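Side-chain contacts in fimbrin (Schizosaccharomyces pombe, PDB 1RT8), which binds actin filaments through tandem calponin-homology domains, cross-linking them, and takes part in cell polarity, cytokinesis, mating and spore formation: residues 415-420 with 441-446; 447-450 with 455-458. All blocks are in the same frame, centred on the assembly; numbering follows the deposited sequence.

Interaction 1 of 2, residues 415-420 with 441-446; sequences AWANSM and GVFVLD
The CG of Phe-443 lies anti to the backbone N (chi1 179°), which sends the ring out from helix 442-451 to meet Ala-417 and Asn-418. Asn-418 has the other arrangement. Its CG is anti to the carbonyl carbon, and its amide comes back to the ring although its CB starts away from helix 442-451. The far end of the phenyl ring does the touching. Its CZ packs on Ala-417 CB at 3.8 Å. The methyl sits at the ring edge, near the ring plane, and also meets CE2 at a slightly longer distance. At the adjacent ring atom, Asn-418 OD1 comes to 3.4 Å from Phe-443 CE1. The oxygen approaches obliquely, and the amide and ring planes are turned 70° from each other. This is van der Waals contact. The same OD1 accepts a hydrogen bond from the backbone N of Ile-430, whose side chain also touches Phe-443. That bond is consistent with the oxygen being held beside the ring.

Both helices belong to the fourth calponin-homology domain, an all-helical fold. The two short axis segments approach to 9.5 Å at 76°, so the helices cross steeply and meet over a small area. Small Ala-417 lets the phenyl end come in close to the backbone of helix 410-421.

Farther along, the backbones come nearer, with Met-420 O 3.6 Å from Asp-446 O. The Met-420 side chain leads away and packs on Val-447 and Ile-451. The buried carboxylate of Asp-446 is held by partners beyond the helix pair. OD2 accepts from the backbone N of Gly-427, and OD1 accepts from that of Lys-426 and is also hydrogen-bonded with Tyr-458 OH.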
# COMPACT_ATOMS: atom_id res chain seq x y z
N ALA A 415 -30.71 0.48 3.09
CA ALA A 415 -31.82 1.12 2.40
C ALA A 415 -31.31 2.12 1.35
O ALA A 415 -31.88 2.22 0.25
CB ALA A 415 -32.73 1.84 3.40
N TRP A 416 -30.24 2.84 1.68
CA TRP A 416 -29.65 3.80 0.76
C TRP A 416 -29.06 3.04 -0.42
O TRP A 416 -29.25 3.41 -1.57
CB TRP A 416 -28.52 4.59 1.42
CG TRP A 416 -27.85 5.55 0.48
CD1 TRP A 416 -28.25 6.83 0.20
CD2 TRP A 416 -26.67 5.32 -0.30
NE1 TRP A 416 -27.38 7.41 -0.69
CE2 TRP A 416 -26.41 6.51 -1.02
CE3 TRP A 416 -25.81 4.23 -0.46
CZ2 TRP A 416 -25.31 6.64 -1.88
CZ3 TRP A 416 -24.71 4.36 -1.32
CH2 TRP A 416 -24.48 5.56 -2.02
N ALA A 417 -28.34 1.97 -0.11
CA ALA A 417 -27.71 1.15 -1.15
C ALA A 417 -28.74 0.54 -2.09
O ALA A 417 -28.53 0.50 -3.30
CB ALA A 417 -26.85 0.06 -0.51
N ASN A 418 -29.86 0.06 -1.53
CA ASN A 418 -30.91 -0.53 -2.35
C ASN A 418 -31.57 0.51 -3.27
O ASN A 418 -31.86 0.22 -4.43
CB ASN A 418 -31.97 -1.21 -1.48
CG ASN A 418 -31.59 -2.62 -1.08
OD1 ASN A 418 -31.00 -3.37 -1.87
ND2 ASN A 418 -31.93 -3.01 0.15
N SER A 419 -31.80 1.71 -2.75
CA SER A 419 -32.41 2.80 -3.51
C SER A 419 -31.56 3.13 -4.73
O SER A 419 -32.07 3.33 -5.82
CB SER A 419 -32.54 4.07 -2.66
OG SER A 419 -33.37 3.83 -1.54
N MET A 420 -30.25 3.20 -4.51
CA MET A 420 -29.29 3.49 -5.57
C MET A 420 -29.29 2.36 -6.62
O MET A 420 -29.33 2.62 -7.82
CB MET A 420 -27.90 3.65 -4.95
CG MET A 420 -27.08 4.79 -5.51
SD MET A 420 -27.96 6.36 -5.52
CE MET A 420 -26.86 7.42 -4.60
N GLY A 441 -21.21 -9.77 -6.92
CA GLY A 441 -20.60 -8.49 -7.21
C GLY A 441 -21.44 -7.60 -8.09
O GLY A 441 -21.02 -6.49 -8.43
N VAL A 442 -22.63 -8.06 -8.46
CA VAL A 442 -23.53 -7.29 -9.31
C VAL A 442 -24.19 -6.15 -8.54
O VAL A 442 -24.29 -5.03 -9.04
CB VAL A 442 -24.62 -8.19 -9.91
CG1 VAL A 442 -25.56 -7.38 -10.79
CG2 VAL A 442 -23.98 -9.31 -10.71
N PHE A 443 -24.66 -6.45 -7.33
CA PHE A 443 -25.29 -5.44 -6.49
C PHE A 443 -24.42 -4.18 -6.35
O PHE A 443 -24.92 -3.07 -6.52
CB PHE A 443 -25.58 -6.00 -5.10
CG PHE A 443 -26.22 -5.00 -4.18
CD1 PHE A 443 -27.52 -4.57 -4.41
CD2 PHE A 443 -25.51 -4.46 -3.12
CE1 PHE A 443 -28.11 -3.61 -3.58
CE2 PHE A 443 -26.08 -3.51 -2.29
CZ PHE A 443 -27.39 -3.08 -2.52
N VAL A 444 -23.13 -4.35 -6.04
CA VAL A 444 -22.27 -3.18 -5.88
C VAL A 444 -22.13 -2.38 -7.17
O VAL A 444 -22.04 -1.15 -7.14
CB VAL A 444 -20.87 -3.55 -5.31
CG1 VAL A 444 -21.03 -4.09 -3.88
CG2 VAL A 444 -20.15 -4.56 -6.21
N LEU A 445 -22.13 -3.06 -8.31
CA LEU A 445 -22.05 -2.37 -9.59
C LEU A 445 -23.38 -1.60 -9.82
O LEU A 445 -23.37 -0.50 -10.37
CB LEU A 445 -21.77 -3.36 -10.72
CG LEU A 445 -20.35 -3.94 -10.70
CD1 LEU A 445 -20.24 -5.11 -11.67
CD2 LEU A 445 -19.35 -2.85 -11.07
N ASP A 446 -24.50 -2.17 -9.38
CA ASP A 446 -25.80 -1.49 -9.51
C ASP A 446 -25.85 -0.23 -8.64
O ASP A 446 -26.44 0.78 -9.03
CB ASP A 446 -26.96 -2.40 -9.10
CG ASP A 446 -27.29 -3.45 -10.14
OD1 ASP A 446 -26.85 -3.30 -11.29
OD2 ASP A 446 -28.00 -4.41 -9.80

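Interaction 2 of 2, residues 447-450 with 455-458; sequences VLHG and YVDY
His-449 and Val-456 form the close part of this contact, where the CB atoms of the two residues are 3.8 Å apart. The valine comes in with its CG2 branch, which lies against the helix backbone, 3.5 Å from His-449 N. The same methyl meets Leu-448 CB at 3.9 Å. Val-456 is buried, and so is Leu-448, which continues inward onto Ala-477, Ile-480 and Ala-481 of helix 467-483. The packing here is apolar and dense.

The imidazole lies toward the more open side. Its CG is anti to the backbone N (chi1 177°), which carries the ring out past Val-456 to meet Tyr-458. Tyr-458 CE1 covers one imidazole face, 3.4 Å from His-449 CD2. The rings are neither stacked nor edge-to-face, since their planes are 55° apart and their centroids 5.0 Å apart. Val-456 CB sits at the imidazole edge, in its plane.

The contact folds the loop after helix 442-451 back onto the last turn of that helix, within the fourth calponin-homology domain. Four residues separate the two segments, and the chain reverses in that short space. Tyr-458 OH comes 3.2 Å from His-449 CB, but its hydrogen-bond partner is Asp-446 OD1, earlier on the helix. That bond probably steadies the phenol end beside the histidine. Lys-426 adds a cation-pi contact to the tyrosine ring. Both aromatic residues are partly exposed, unlike the valine and leucine. Shortening His-449 to an alanine would probably leave Tyr-458 CE1 without the imidazole face it rests on and open a gap beside Val-456, on the less buried side of the contact.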
# COMPACT_ATOMS: atom_id res chain seq x y z
N VAL A 447 -25.26 -0.32 -7.44
CA VAL A 447 -25.24 0.84 -6.55
C VAL A 447 -24.48 1.96 -7.25
O VAL A 447 -24.94 3.11 -7.29
CB VAL A 447 -24.51 0.51 -5.23
CG1 VAL A 447 -24.40 1.76 -4.38
CG2 VAL A 447 -25.26 -0.58 -4.47
N LEU A 448 -23.33 1.62 -7.82
CA LEU A 448 -22.50 2.59 -8.52
C LEU A 448 -23.23 3.15 -9.73
O LEU A 448 -23.06 4.33 -10.09
CB LEU A 448 -21.18 1.93 -8.94
CG LEU A 448 -20.21 1.61 -7.79
CD1 LEU A 448 -19.21 0.54 -8.18
CD2 LEU A 448 -19.49 2.88 -7.40
N HIS A 449 -24.03 2.30 -10.35
CA HIS A 449 -24.80 2.70 -11.52
C HIS A 449 -25.85 3.72 -11.09
O HIS A 449 -26.21 4.61 -11.85
CB HIS A 449 -25.47 1.48 -12.16
CG HIS A 449 -26.35 1.82 -13.33
ND1 HIS A 449 -27.71 2.01 -13.21
CD2 HIS A 449 -26.05 2.09 -14.62
CE1 HIS A 449 -28.21 2.38 -14.37
NE2 HIS A 449 -27.22 2.44 -15.25
N GLY A 450 -26.33 3.57 -9.86
CA GLY A 450 -27.31 4.53 -9.37
C GLY A 450 -26.68 5.88 -9.07
O GLY A 450 -27.33 6.92 -9.20
N TYR A 455 -20.88 5.63 -15.58
CA TYR A 455 -19.70 4.86 -15.20
C TYR A 455 -19.87 3.36 -15.24
O TYR A 455 -18.87 2.63 -15.22
CB TYR A 455 -19.25 5.27 -13.80
CG TYR A 455 -18.52 6.59 -13.75
CD1 TYR A 455 -18.42 7.41 -14.88
CD2 TYR A 455 -17.92 7.03 -12.57
CE1 TYR A 455 -17.73 8.61 -14.83
CE2 TYR A 455 -17.23 8.22 -12.51
CZ TYR A 455 -17.14 9.01 -13.64
OH TYR A 455 -16.45 10.21 -13.59
N VAL A 456 -21.10 2.88 -15.29
CA VAL A 456 -21.33 1.45 -15.29
C VAL A 456 -21.92 0.96 -16.61
O VAL A 456 -23.11 1.15 -16.89
CB VAL A 456 -22.26 1.05 -14.12
CG1 VAL A 456 -22.49 -0.46 -14.13
CG2 VAL A 456 -21.63 1.51 -12.78
N ASP A 457 -21.07 0.33 -17.41
CA ASP A 457 -21.46 -0.21 -18.71
C ASP A 457 -21.74 -1.68 -18.45
O ASP A 457 -20.81 -2.46 -18.23
CB ASP A 457 -20.30 -0.08 -19.70
CG ASP A 457 -20.67 -0.53 -21.10
OD1 ASP A 457 -21.32 -1.58 -21.24
OD2 ASP A 457 -20.30 0.18 -22.07
N TYR A 458 -23.01 -2.07 -18.47
CA TYR A 458 -23.34 -3.46 -18.19
C TYR A 458 -22.79 -4.49 -19.17
O TYR A 458 -22.88 -5.70 -18.92
CB TYR A 458 -24.85 -3.61 -18.01
CG TYR A 458 -25.31 -3.04 -16.69
CD1 TYR A 458 -25.93 -1.79 -16.62
CD2 TYR A 458 -25.10 -3.74 -15.50
CE1 TYR A 458 -26.33 -1.25 -15.40
CE2 TYR A 458 -25.49 -3.21 -14.28
CZ TYR A 458 -26.10 -1.97 -14.23
OH TYR A 458 -26.50 -1.46 -13.02

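In the fold
Interactions 1 and 2 lie side by side in the fourth calponin-homology domain, within the second actin-binding region, with centres about 9 Å apart. They come in series along the chain and share helix 442-451. Its first half meets helix 410-421 in interaction 1. Its second half meets the following loop in interaction 2. The bond between Asp-446 OD1 and Tyr-458 OH, 2.5 Å long, joins the two contacts. Met-420 CG also packs on Val-447 O, and Leu-445 O on Val-456 CG2. One helix thus ties an earlier helix and a later loop into the same domain. The centre of each contact lies about 27 Å from the centre of the chain.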